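Local coordinates for protein GCN5-related N-acetyltransferase (PDB 3TT2) that probably transfers an acyl group, most likely acetyl from acetyl-coenzyme A, to the amine of an acceptor, as other GCN5-related N-acetyltransferases do, at residues F13-P18 / E60-V65; A71-D76 / T102-W107; P167-G172 / L268-G273; T174-V179 / L225-D230. All coordinates share one frame; numbering follows the deposited sequence.

Contact 1 (F13-P18 / E60-V65); sequences FIARAP and EAVLVV
I14-R16 runs antiparallel to L63-V65, the axes of strands 14-16 and 61-65 approaching to 4.6 Å at 158°, with A15 and V64 as the non-hydrogen-bonded pair between two hydrogen-bonded ones. I14 and V65 exchange bonds through both backbones, the shorter from V65 N to I14 O at 2.6 Å. R16 and L63 do the same, R16 N reaching L63 O at 2.9 Å. On the face that carries R16, L63 and V65, the arginine runs alongside L63, pointing the same way. The bend of its chain at chi3 (105°) sets the guanidinium against the two aliphatic side chains. L63 CD2 lies over one face of that group, 3.5 Å from R16 NH2, while V65 CG2 meets the group obliquely. Leucine and valine thus offer apolar support to a flat cation, whose NH1 forms a salt bridge with D22. On the opposite face A15 CB lies 4.3 Å from V62 CG2, a loose touch that suits a single methyl. At one end the F13 ring crosses V64 slantwise, CD2 resting 3.8 Å from V64 CG1. At the other, P18 has no N-H to offer; its CG packs against A61 CB and its CD against A61 O. This is a regular antiparallel edge pairing at the start of the N-terminal GNAT-like region. Strand 14-16 is outermost there, so strand 61-65 is flanked by it along one edge and by strand 71-80 along the other. Helix 100-115 lies over the A15 and V62 face, W103 touching A15, and F13 reaches A72 beyond its partner strand.

Contact 2 (A71-D76 / T102-W107); sequences AAAYAD and TWLVQW. With SO4 (sulfate ion), chain I.
L104 drops its isobutyl group from the helix onto the alanine-lined face of strand 71-80, where its two methyls divide the work. CD1 meets A73 CB at 4.0 Å and lies 3.9 Å from Y74 O, and CD2 faces A75 CB at 4.3 Å. One turn further on, W107 brings the six-membered part of its indole to the same strand. Its chi1 of 175° carries the ring toward the strand until CZ3 comes within 4.1 Å of A75 CB. Side chain meets side chain only through carbon, with the backbone oxygens of Y74 and A75 touched in passing. Alanine suits A73 and A75 because a single methyl probably helps the axes of 102-107 and 71-76 approach to 9.2 Å, 22° apart. Y74, between them, points to the other side, where its OH bonds to D76 OD2 and to W52 NE1. Near the N-terminal end of the helix, T102 N donates to sulfate O3 at 2.7 Å, and G99 N binds the same ion. The sulfate probably comes from the crystallisation liquor, and marks a place consistent with the coenzyme A pyrophosphate site that the R/Q-x-x-G-x-G/A signature forms in relatives. A72 and A73 both face V64 of strand 61-65, a classic beta bulge in that pairing. Helix 100-115 packs on both strands, L104 and W107 each touching V62, while V105 turns away to L141 and M142 of helix 136-144.

Contact 3 (P167-G172 / L268-G273); sequences PEWPEG and LQEVFG
One hydrogen bond, from W169 NE1 to E270 OE2 at 3.1 Å, supplies the polar link between the loop at 167-172 and helix 263-278. The N-H...O angle is 158°, and the oxygen sits at the indole edge close to the ring plane, where the N-H points. It is met nearly along its C-O axis, and the carboxylate and ring planes stand 37° apart. E270 gets there by a bend: CG leaves anti to the backbone N, and chi2 of 95° then turns the carboxylate toward the loop. Tryptophan suits the site because a single large ring can pack and still donate a hydrogen bond at its edge, and glutamate because its reach spans the distance from the helix. The remaining contacts are van der Waals and centre on P167. The proline ring lies across E270 at about a right angle, CG resting 3.7 Å from E270 CB and 3.4 Å from OE2. On the neighbouring helix position, Q269 keeps its chain extended beyond CG and lays OE1 alongside the loop, 3.5 Å from P167 CA. A rigid proline presents a firm apolar edge to the aliphatic roots of both helix residues. This is a surface contact tying the loop between strands 148-159 and 173-177 to the helix. The W169 ring continues inward onto A266 and L267 of that helix and A226 of strand 223-228, P170 covers I263, and V271 faces L224 and C238 on the sheet below.

Contact 4 (T174-V179 / L225-D230); sequences TARTFV and LAVETD
R176 crosses V227 obliquely on one face of an antiparallel strand pair. Its CB touches V227 CG2 at 3.7 Å. From CB the chain runs out fully extended as far as NE, each torsion near 180°. CD, further out, meets V227 CG2 again at 3.9 Å and has L225 CD1 at 4.3 Å. Beyond that the side chain becomes polar, and NE forms a salt bridge with D183 OD2, which also accepts the V179 N-H. The aliphatic stem of the arginine thus lies on branched neighbours, a fitting use of a long residue at a sheet edge. Beneath it, two hydrogen-bonded pairs join the backbones. T174 N donates to V227 O at 3.1 Å, and V227 N returns the bond to T174 O. R176 N and L225 O are 2.8 Å apart, and L225 N bonds in turn to R176 O. Between them A175 and A226 form a non-hydrogen-bonded pair, their methyls on the other face, where small residues leave room for W169 and helix 263-278. L225 is buried beside T187 of helix 184-194, and the F178 ring meets W223 edge-to-face. The short segments 174-177 and 225-228 are 125° apart, so the pair is markedly twisted. Cohesion here probably rests largely on the backbone bonds, with L225, whose CB and CG lie against R176 O, and the R176 stem adding apolar contact and D183 an ionic tie.

In the fold
Contacts 1 and 4 are counterparts, both partly buried, each pairing an outermost strand with its neighbour by backbone bonds and laying an arginine stem or guanidinium over aliphatic side chains before it meets an aspartate; their centres are about 49 Å apart, on opposite sides of the chain's centre. Contact 2 is buried and apolar, whereas contact 3 lies at the surface and turns on a single indole-carboxylate bond. Contacts 1 and 2 are joined by the pairing of strands 61-65 and 71-80, V64 bonding to both A72 and A73. Contact 4 is nested in the loop closed by contact 3, and G172 O bonds to T229 N between them. Each half thus has an edge pairing and a nearby contact that reaches a helix.

Contact 1 (F13-P18 / E60-V65)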
loop_
_atom_site.group_PDB
_atom_site.type_symbol
_atom_site.label_atom_id
_atom_site.label_comp_id
_atom_site.label_asym_id
_atom_site.label_seq_id
_atom_site.Cartn_x
_atom_site.Cartn_y
_atom_site.Cartn_z
ATOM N N PHE A 13 14.627 -5.058 -28.153
ATOM C CA PHE A 13 13.757 -4.496 -27.119
ATOM C C PHE A 13 13.819 -2.970 -26.976
ATOM O O PHE A 13 14.891 -2.377 -26.820
ATOM C CB PHE A 13 14.023 -5.175 -25.775
ATOM C CG PHE A 13 13.569 -6.596 -25.730
ATOM C CD1 PHE A 13 14.361 -7.606 -26.248
ATOM C CD2 PHE A 13 12.339 -6.922 -25.183
ATOM C CE1 PHE A 13 13.941 -8.914 -26.215
ATOM C CE2 PHE A 13 11.910 -8.228 -25.144
ATOM C CZ PHE A 13 12.712 -9.227 -25.662
ATOM N N ILE A 14 12.640 -2.354 -27.010
ATOM C CA ILE A 14 12.502 -0.907 -26.937
ATOM C C ILE A 14 11.873 -0.516 -25.612
ATOM O O ILE A 14 10.821 -1.033 -25.230
ATOM C CB ILE A 14 11.637 -0.362 -28.109
ATOM C CG1 ILE A 14 12.522 0.109 -29.275
ATOM C CG2 ILE A 14 10.714 0.776 -27.649
ATOM C CD1 ILE A 14 13.371 -0.975 -29.938
ATOM N N ALA A 15 12.535 0.386 -24.904
ATOM C CA ALA A 15 11.999 0.915 -23.667
ATOM C C ALA A 15 11.417 2.287 -23.961
ATOM O O ALA A 15 12.039 3.086 -24.659
ATOM C CB ALA A 15 13.085 1.003 -22.627
ATOM N N ARG A 16 10.222 2.554 -23.451
ATOM C CA ARG A 16 9.524 3.788 -23.779
ATOM C C ARG A 16 8.517 4.124 -22.687
ATOM O O ARG A 16 8.108 3.242 -21.931
ATOM C CB ARG A 16 8.827 3.639 -25.142
ATOM C CG ARG A 16 7.318 3.776 -25.100
ATOM C CD ARG A 16 6.685 3.594 -26.457
ATOM N NE ARG A 16 6.034 2.295 -26.578
ATOM C CZ ARG A 16 4.786 2.053 -26.186
ATOM N NH1 ARG A 16 4.062 3.026 -25.650
ATOM N NH2 ARG A 16 4.261 0.841 -26.327
ATOM N N ALA A 17 8.111 5.388 -22.604
ATOM C CA ALA A 17 7.103 5.784 -21.626
ATOM C C ALA A 17 5.758 5.162 -21.971
ATOM O O ALA A 17 5.370 5.128 -23.130
ATOM C CB ALA A 17 6.981 7.283 -21.571
ATOM N N PRO A 18 5.036 4.661 -20.964
ATOM C CA PRO A 18 3.688 4.144 -21.220
ATOM C C PRO A 18 2.641 5.216 -21.574
ATOM O O PRO A 18 2.662 6.336 -21.053
ATOM C CB PRO A 18 3.324 3.468 -19.895
ATOM C CG PRO A 18 4.137 4.144 -18.903
ATOM C CD PRO A 18 5.448 4.422 -19.575
ATOM N N GLU A 60 7.336 9.063 -14.743
ATOM C CA GLU A 60 7.272 8.087 -13.639
ATOM C C GLU A 60 7.048 6.583 -13.946
ATOM O O GLU A 60 6.889 5.781 -13.027
ATOM C CB GLU A 60 6.329 8.585 -12.551
ATOM C CG GLU A 60 6.895 9.815 -11.889
ATOM C CD GLU A 60 5.869 10.662 -11.161
ATOM O OE1 GLU A 60 4.826 10.131 -10.723
ATOM O OE2 GLU A 60 6.116 11.881 -11.031
ATOM N N ALA A 61 7.009 6.197 -15.218
ATOM C CA ALA A 61 6.831 4.786 -15.549
ATOM C C ALA A 61 7.628 4.412 -16.784
ATOM O O ALA A 61 7.967 5.277 -17.598
ATOM C CB ALA A 61 5.369 4.466 -15.741
ATOM N N VAL A 62 7.941 3.127 -16.914
ATOM C CA VAL A 62 8.645 2.648 -18.102
ATOM C C VAL A 62 8.007 1.371 -18.638
ATOM O O VAL A 62 7.496 0.560 -17.870
ATOM C CB VAL A 62 10.156 2.426 -17.828
ATOM C CG1 VAL A 62 10.375 1.209 -16.959
ATOM C CG2 VAL A 62 10.937 2.284 -19.131
ATOM N N LEU A 63 8.021 1.206 -19.960
ATOM C CA LEU A 63 7.508 -0.005 -20.601
ATOM C C LEU A 63 8.544 -0.603 -21.548
ATOM O O LEU A 63 8.990 0.062 -22.479
ATOM C CB LEU A 63 6.230 0.312 -21.370
ATOM C CG LEU A 63 5.701 -0.763 -22.313
ATOM C CD1 LEU A 63 5.408 -1.999 -21.514
ATOM C CD2 LEU A 63 4.450 -0.270 -23.014
ATOM N N VAL A 64 8.941 -1.850 -21.311
ATOM C CA VAL A 64 9.840 -2.527 -22.238
ATOM C C VAL A 64 8.987 -3.268 -23.257
ATOM O O VAL A 64 8.256 -4.191 -22.915
ATOM C CB VAL A 64 10.803 -3.517 -21.525
ATOM C CG1 VAL A 64 11.664 -4.251 -22.533
ATOM C CG2 VAL A 64 11.692 -2.791 -20.547
ATOM N N VAL A 65 9.066 -2.851 -24.510
ATOM C CA VAL A 65 8.253 -3.484 -25.531
ATOM C C VAL A 65 9.055 -4.578 -26.202
ATOM O O VAL A 65 10.209 -4.377 -26.588
ATOM C CB VAL A 65 7.707 -2.474 -26.552
ATOM C CG1 VAL A 65 7.068 -3.198 -27.745
ATOM C CG2 VAL A 65 6.698 -1.572 -25.879
#

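Contact 2 (A71-D76 / T102-W107)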
loop_
_atom_site.group_PDB
_atom_site.type_symbol
_atom_site.label_atom_id
_atom_site.label_comp_id
_atom_site.label_asym_id
_atom_site.label_seq_id
_atom_site.Cartn_x
_atom_site.Cartn_y
_atom_site.Cartn_z
ATOM N N ALA A 71 4.070 -6.270 -24.245
ATOM C CA ALA A 71 4.818 -5.679 -23.155
ATOM C C ALA A 71 5.642 -6.745 -22.433
ATOM O O ALA A 71 5.112 -7.640 -21.769
ATOM C CB ALA A 71 3.855 -5.028 -22.185
ATOM N N ALA A 72 6.956 -6.580 -22.506
ATOM C CA ALA A 72 7.899 -7.524 -21.927
ATOM C C ALA A 72 8.054 -7.274 -20.440
ATOM O O ALA A 72 8.115 -8.203 -19.643
ATOM C CB ALA A 72 9.239 -7.432 -22.630
ATOM N N ALA A 73 8.136 -6.001 -20.077
ATOM C CA ALA A 73 8.290 -5.611 -18.682
ATOM C C ALA A 73 7.768 -4.198 -18.453
ATOM O O ALA A 73 7.661 -3.403 -19.389
ATOM C CB ALA A 73 9.754 -5.730 -18.249
ATOM N N TYR A 74 7.416 -3.905 -17.207
ATOM C CA TYR A 74 6.921 -2.588 -16.849
ATOM C C TYR A 74 7.218 -2.258 -15.401
ATOM O O TYR A 74 7.138 -3.129 -14.536
ATOM C CB TYR A 74 5.422 -2.511 -17.106
ATOM C CG TYR A 74 4.696 -1.396 -16.387
ATOM C CD1 TYR A 74 4.122 -1.608 -15.145
ATOM C CD2 TYR A 74 4.554 -0.137 -16.971
ATOM C CE1 TYR A 74 3.437 -0.593 -14.493
ATOM C CE2 TYR A 74 3.866 0.887 -16.326
ATOM C CZ TYR A 74 3.309 0.655 -15.084
ATOM O OH TYR A 74 2.617 1.661 -14.432
ATOM N N ALA A 75 7.519 -0.988 -15.141
ATOM C CA ALA A 75 7.644 -0.490 -13.774
ATOM C C ALA A 75 7.136 0.946 -13.612
ATOM O O ALA A 75 7.192 1.755 -14.542
ATOM C CB ALA A 75 9.073 -0.612 -13.298
ATOM N N ASP A 76 6.611 1.245 -12.428
ATOM C CA ASP A 76 6.258 2.618 -12.052
ATOM C C ASP A 76 6.833 2.957 -10.662
ATOM O O ASP A 76 7.177 2.051 -9.913
ATOM C CB ASP A 76 4.739 2.854 -12.131
ATOM C CG ASP A 76 3.930 2.020 -11.115
ATOM O OD1 ASP A 76 4.480 1.546 -10.094
ATOM O OD2 ASP A 76 2.705 1.858 -11.335
ATOM N N THR A 102 16.890 -6.981 -14.130
ATOM C CA THR A 102 18.035 -6.165 -13.716
ATOM C C THR A 102 17.920 -4.755 -14.291
ATOM O O THR A 102 18.200 -3.762 -13.618
ATOM C CB THR A 102 19.387 -6.780 -14.170
ATOM O OG1 THR A 102 19.679 -7.954 -13.398
ATOM C CG2 THR A 102 20.517 -5.780 -14.002
ATOM N N TRP A 103 17.488 -4.679 -15.542
ATOM C CA TRP A 103 17.345 -3.406 -16.208
ATOM C C TRP A 103 16.359 -2.493 -15.475
ATOM O O TRP A 103 16.692 -1.350 -15.163
ATOM C CB TRP A 103 16.910 -3.629 -17.646
ATOM C CG TRP A 103 17.081 -2.437 -18.491
ATOM C CD1 TRP A 103 18.166 -2.127 -19.258
ATOM C CD2 TRP A 103 16.144 -1.369 -18.663
ATOM N NE1 TRP A 103 17.960 -0.929 -19.902
ATOM C CE2 TRP A 103 16.723 -0.446 -19.555
ATOM C CE3 TRP A 103 14.868 -1.109 -18.158
ATOM C CZ2 TRP A 103 16.067 0.720 -19.954
ATOM C CZ3 TRP A 103 14.218 0.041 -18.557
ATOM C CH2 TRP A 103 14.819 0.944 -19.447
ATOM N N LEU A 104 15.160 -2.997 -15.191
ATOM C CA LEU A 104 14.161 -2.232 -14.436
ATOM C C LEU A 104 14.711 -1.728 -13.114
ATOM O O LEU A 104 14.440 -0.599 -12.699
ATOM C CB LEU A 104 12.937 -3.086 -14.121
ATOM C CG LEU A 104 12.084 -3.560 -15.284
ATOM C CD1 LEU A 104 10.850 -4.250 -14.748
ATOM C CD2 LEU A 104 11.716 -2.377 -16.154
ATOM N N VAL A 105 15.468 -2.586 -12.444
ATOM C CA VAL A 105 16.014 -2.242 -11.151
ATOM C C VAL A 105 16.875 -0.996 -11.260
ATOM O O VAL A 105 16.648 -0.024 -10.539
ATOM C CB VAL A 105 16.811 -3.400 -10.563
ATOM C CG1 VAL A 105 17.634 -2.929 -9.374
ATOM C CG2 VAL A 105 15.870 -4.516 -10.162
ATOM N N GLN A 106 17.840 -1.012 -12.179
ATOM C CA GLN A 106 18.737 0.128 -12.351
ATOM C C GLN A 106 17.980 1.360 -12.856
ATOM O O GLN A 106 18.283 2.469 -12.451
ATOM C CB GLN A 106 19.942 -0.226 -13.237
ATOM C CG GLN A 106 20.883 0.959 -13.531
ATOM C CD GLN A 106 22.234 0.906 -12.797
ATOM O OE1 GLN A 106 22.345 0.358 -11.698
ATOM N NE2 GLN A 106 23.267 1.484 -13.417
ATOM N N TRP A 107 16.978 1.160 -13.707
ATOM C CA TRP A 107 16.110 2.253 -14.150
ATOM C C TRP A 107 15.559 3.060 -12.975
ATOM O O TRP A 107 15.555 4.294 -12.984
ATOM C CB TRP A 107 14.928 1.710 -14.966
ATOM C CG TRP A 107 13.937 2.780 -15.350
ATOM C CD1 TRP A 107 14.051 3.657 -16.382
ATOM C CD2 TRP A 107 12.693 3.091 -14.696
ATOM N NE1 TRP A 107 12.955 4.491 -16.423
ATOM C CE2 TRP A 107 12.108 4.168 -15.400
ATOM C CE3 TRP A 107 12.014 2.558 -13.593
ATOM C CZ2 TRP A 107 10.885 4.728 -15.037
ATOM C CZ3 TRP A 107 10.789 3.112 -13.230
ATOM C CH2 TRP A 107 10.242 4.191 -13.950
HETATM S S SO4 I . 17.293 -10.944 -14.930
HETATM O O1 SO4 I . 18.434 -11.160 -14.026
HETATM O O2 SO4 I . 16.041 -11.486 -14.381
HETATM O O3 SO4 I . 17.138 -9.513 -15.166
HETATM O O4 SO4 I . 17.523 -11.585 -16.221
#

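Contact 3 (P167-G172 / L268-G273)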
loop_
_atom_site.group_PDB
_atom_site.type_symbol
_atom_site.label_atom_id
_atom_site.label_comp_id
_atom_site.label_asym_id
_atom_site.label_seq_id
_atom_site.Cartn_x
_atom_site.Cartn_y
_atom_site.Cartn_z
ATOM N N PRO A 167 -19.753 -6.166 17.488
ATOM C CA PRO A 167 -18.578 -5.675 18.197
ATOM C C PRO A 167 -18.838 -5.770 19.678
ATOM O O PRO A 167 -19.952 -5.450 20.084
ATOM C CB PRO A 167 -18.549 -4.207 17.792
ATOM C CG PRO A 167 -19.227 -4.176 16.454
ATOM C CD PRO A 167 -20.343 -5.132 16.623
ATOM N N GLU A 168 -17.868 -6.214 20.467
ATOM C CA GLU A 168 -18.009 -6.111 21.905
ATOM C C GLU A 168 -17.167 -4.918 22.337
ATOM O O GLU A 168 -15.932 -4.990 22.398
ATOM C CB GLU A 168 -17.498 -7.378 22.590
ATOM C CG GLU A 168 -18.333 -8.631 22.340
ATOM C CD GLU A 168 -17.849 -9.835 23.156
ATOM O OE1 GLU A 168 -16.927 -9.665 23.989
ATOM O OE2 GLU A 168 -18.393 -10.948 22.963
ATOM N N TRP A 169 -17.838 -3.826 22.685
ATOM C CA TRP A 169 -17.119 -2.619 23.064
ATOM C C TRP A 169 -16.774 -2.607 24.550
ATOM O O TRP A 169 -17.611 -2.884 25.413
ATOM C CB TRP A 169 -17.897 -1.359 22.686
ATOM C CG TRP A 169 -17.910 -1.080 21.261
ATOM C CD1 TRP A 169 -18.812 -1.509 20.384
ATOM C CD2 TRP A 169 -16.968 -0.281 20.523
ATOM N NE1 TRP A 169 -18.515 -1.049 19.115
ATOM C CE2 TRP A 169 -17.379 -0.293 19.181
ATOM C CE3 TRP A 169 -15.821 0.428 20.866
ATOM C CZ2 TRP A 169 -16.684 0.380 18.176
ATOM C CZ3 TRP A 169 -15.132 1.096 19.872
ATOM C CH2 TRP A 169 -15.570 1.073 18.543
ATOM N N PRO A 170 -15.528 -2.264 24.840
ATOM C CA PRO A 170 -14.957 -2.169 26.179
ATOM C C PRO A 170 -15.783 -1.191 27.002
ATOM O O PRO A 170 -16.303 -0.268 26.397
ATOM C CB PRO A 170 -13.576 -1.569 25.910
ATOM C CG PRO A 170 -13.301 -1.831 24.487
ATOM C CD PRO A 170 -14.613 -1.754 23.807
ATOM N N GLU A 171 -15.897 -1.359 28.322
ATOM C CA GLU A 171 -16.723 -0.439 29.115
ATOM C C GLU A 171 -16.282 1.017 28.937
ATOM O O GLU A 171 -15.114 1.352 29.170
ATOM C CB GLU A 171 -16.671 -0.805 30.603
ATOM C CG GLU A 171 -17.245 -2.190 30.921
ATOM C CD GLU A 171 -17.146 -2.581 32.417
ATOM O OE1 GLU A 171 -16.316 -1.995 33.166
ATOM O OE2 GLU A 171 -17.906 -3.493 32.836
ATOM N N GLY A 172 -17.219 1.879 28.544
ATOM C CA GLY A 172 -16.956 3.307 28.476
ATOM C C GLY A 172 -16.485 3.840 27.139
ATOM O O GLY A 172 -16.142 5.014 27.022
ATOM N N LEU A 268 -12.706 -2.837 14.090
ATOM C CA LEU A 268 -12.718 -3.608 12.880
ATOM C C LEU A 268 -14.066 -4.295 12.695
ATOM O O LEU A 268 -14.669 -4.194 11.633
ATOM C CB LEU A 268 -11.578 -4.625 12.882
ATOM C CG LEU A 268 -10.215 -4.103 12.425
ATOM C CD1 LEU A 268 -9.186 -5.232 12.427
ATOM C CD2 LEU A 268 -10.283 -3.436 11.055
ATOM N N GLN A 269 -14.534 -4.982 13.730
ATOM C CA GLN A 269 -15.819 -5.681 13.671
ATOM C C GLN A 269 -16.971 -4.737 13.302
ATOM O O GLN A 269 -17.826 -5.083 12.480
ATOM C CB GLN A 269 -16.103 -6.416 14.981
ATOM C CG GLN A 269 -15.270 -7.670 15.160
ATOM C CD GLN A 269 -15.449 -8.343 16.536
ATOM O OE1 GLN A 269 -15.749 -7.684 17.547
ATOM N NE2 GLN A 269 -15.258 -9.670 16.569
ATOM N N GLU A 270 -16.978 -3.543 13.888
ATOM C CA GLU A 270 -17.966 -2.528 13.534
ATOM C C GLU A 270 -17.884 -2.058 12.063
ATOM O O GLU A 270 -18.922 -1.938 11.394
ATOM C CB GLU A 270 -17.890 -1.344 14.493
ATOM C CG GLU A 270 -18.979 -0.303 14.303
ATOM C CD GLU A 270 -20.186 -0.493 15.212
ATOM O OE1 GLU A 270 -21.318 -0.278 14.729
ATOM O OE2 GLU A 270 -20.015 -0.839 16.402
ATOM N N VAL A 271 -16.667 -1.804 11.569
ATOM C CA VAL A 271 -16.461 -1.383 10.175
ATOM C C VAL A 271 -16.940 -2.467 9.223
ATOM O O VAL A 271 -17.572 -2.180 8.217
ATOM C CB VAL A 271 -14.987 -1.054 9.857
ATOM C CG1 VAL A 271 -14.880 -0.439 8.511
ATOM C CG2 VAL A 271 -14.488 -0.061 10.809
ATOM N N PHE A 272 -16.653 -3.716 9.563
ATOM C CA PHE A 272 -17.112 -4.842 8.770
ATOM C C PHE A 272 -18.637 -4.911 8.717
ATOM O O PHE A 272 -19.225 -5.272 7.705
ATOM C CB PHE A 272 -16.511 -6.147 9.293
ATOM C CG PHE A 272 -15.025 -6.240 9.098
ATOM C CD1 PHE A 272 -14.373 -5.350 8.277
ATOM C CD2 PHE A 272 -14.278 -7.221 9.738
ATOM C CE1 PHE A 272 -13.007 -5.439 8.091
ATOM C CE2 PHE A 272 -12.908 -7.316 9.554
ATOM C CZ PHE A 272 -12.273 -6.426 8.736
ATOM N N GLY A 273 -19.284 -4.553 9.807
ATOM C CA GLY A 273 -20.725 -4.574 9.812
ATOM C C GLY A 273 -21.267 -3.552 8.841
ATOM O O GLY A 273 -22.216 -3.827 8.131
#

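Contact 4 (T174-V179 / L225-D230)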
loop_
_atom_site.group_PDB
_atom_site.type_symbol
_atom_site.label_atom_id
_atom_site.label_comp_id
_atom_site.label_asym_id
_atom_site.label_seq_id
_atom_site.Cartn_x
_atom_site.Cartn_y
_atom_site.Cartn_z
ATOM N N THR A 174 -17.479 3.647 22.867
ATOM C CA THR A 174 -18.495 3.281 21.888
ATOM C C THR A 174 -18.096 3.823 20.526
ATOM O O THR A 174 -17.203 4.652 20.419
ATOM C CB THR A 174 -19.943 3.788 22.237
ATOM O OG1 THR A 174 -20.035 5.202 22.049
ATOM C CG2 THR A 174 -20.359 3.439 23.659
ATOM N N ALA A 175 -18.766 3.332 19.490
ATOM C CA ALA A 175 -18.521 3.767 18.124
ATOM C C ALA A 175 -19.139 5.119 17.835
ATOM O O ALA A 175 -20.259 5.401 18.260
ATOM C CB ALA A 175 -19.086 2.746 17.162
ATOM N N ARG A 176 -18.412 5.942 17.088
ATOM C CA ARG A 176 -18.944 7.196 16.583
ATOM C C ARG A 176 -18.582 7.296 15.139
ATOM O O ARG A 176 -17.420 7.224 14.785
ATOM C CB ARG A 176 -18.351 8.394 17.319
ATOM C CG ARG A 176 -18.773 9.749 16.754
ATOM C CD ARG A 176 -18.051 10.870 17.461
ATOM N NE ARG A 176 -18.314 12.196 16.904
ATOM C CZ ARG A 176 -19.177 13.077 17.425
ATOM N NH1 ARG A 176 -19.902 12.770 18.500
ATOM N NH2 ARG A 176 -19.324 14.274 16.865
ATOM N N THR A 177 -19.589 7.448 14.299
ATOM C CA THR A 177 -19.373 7.649 12.887
ATOM C C THR A 177 -18.834 9.060 12.721
ATOM O O THR A 177 -19.343 10.002 13.342
ATOM C CB THR A 177 -20.704 7.488 12.133
ATOM O OG1 THR A 177 -21.185 6.147 12.307
ATOM C CG2 THR A 177 -20.527 7.800 10.663
ATOM N N PHE A 178 -17.799 9.196 11.900
ATOM C CA PHE A 178 -17.201 10.485 11.617
ATOM C C PHE A 178 -18.250 11.478 11.121
ATOM O O PHE A 178 -18.991 11.188 10.184
ATOM C CB PHE A 178 -16.149 10.304 10.541
ATOM C CG PHE A 178 -15.517 11.584 10.081
ATOM C CD1 PHE A 178 -14.478 12.161 10.800
ATOM C CD2 PHE A 178 -15.936 12.198 8.914
ATOM C CE1 PHE A 178 -13.870 13.340 10.367
ATOM C CE2 PHE A 178 -15.339 13.375 8.476
ATOM C CZ PHE A 178 -14.304 13.945 9.202
ATOM N N VAL A 179 -18.303 12.652 11.735
ATOM C CA VAL A 179 -19.256 13.673 11.322
ATOM C C VAL A 179 -18.563 14.858 10.656
ATOM O O VAL A 179 -17.980 15.690 11.332
ATOM C CB VAL A 179 -20.000 14.215 12.556
ATOM C CG1 VAL A 179 -20.895 15.400 12.186
ATOM C CG2 VAL A 179 -20.780 13.099 13.225
ATOM N N LEU A 225 -14.820 6.093 14.700
ATOM C CA LEU A 225 -14.002 6.595 15.771
ATOM C C LEU A 225 -14.418 5.860 17.040
ATOM O O LEU A 225 -15.604 5.770 17.342
ATOM C CB LEU A 225 -14.259 8.087 15.942
ATOM C CG LEU A 225 -14.296 8.973 14.695
ATOM C CD1 LEU A 225 -14.460 10.438 15.089
ATOM C CD2 LEU A 225 -13.060 8.792 13.851
ATOM N N ALA A 226 -13.459 5.303 17.770
ATOM C CA ALA A 226 -13.745 4.863 19.120
ATOM C C ALA A 226 -13.671 6.092 20.022
ATOM O O ALA A 226 -12.685 6.836 20.024
ATOM C CB ALA A 226 -12.794 3.793 19.562
ATOM N N VAL A 227 -14.748 6.323 20.758
ATOM C CA VAL A 227 -14.880 7.532 21.543
ATOM C C VAL A 227 -15.217 7.206 22.983
ATOM O O VAL A 227 -16.180 6.485 23.259
ATOM C CB VAL A 227 -15.943 8.454 20.941
ATOM C CG1 VAL A 227 -16.232 9.609 21.852
ATOM C CG2 VAL A 227 -15.463 8.961 19.607
ATOM N N GLU A 228 -14.408 7.744 23.897
ATOM C CA GLU A 228 -14.626 7.565 25.324
ATOM C C GLU A 228 -15.777 8.456 25.763
ATOM O O GLU A 228 -15.734 9.673 25.584
ATOM C CB GLU A 228 -13.359 7.901 26.101
ATOM C CG GLU A 228 -13.557 7.887 27.613
ATOM C CD GLU A 228 -12.243 7.942 28.397
ATOM O OE1 GLU A 228 -11.656 9.052 28.502
ATOM O OE2 GLU A 228 -11.808 6.872 28.908
ATOM N N THR A 229 -16.798 7.835 26.341
ATOM C CA THR A 229 -18.058 8.494 26.655
ATOM C C THR A 229 -17.919 9.675 27.621
ATOM O O THR A 229 -18.509 10.740 27.409
ATOM C CB THR A 229 -19.054 7.485 27.238
ATOM O OG1 THR A 229 -19.304 6.449 26.273
ATOM C CG2 THR A 229 -20.356 8.178 27.600
ATOM N N ASP A 230 -17.141 9.495 28.683
ATOM C CA ASP A 230 -16.972 10.554 29.672
ATOM C C ASP A 230 -16.299 11.810 29.103
ATOM O O ASP A 230 -16.761 12.932 29.317
ATOM C CB ASP A 230 -16.193 10.033 30.878
ATOM C CG ASP A 230 -17.013 9.081 31.734
ATOM O OD1 ASP A 230 -17.813 8.320 31.149
ATOM O OD2 ASP A 230 -16.860 9.091 32.983
#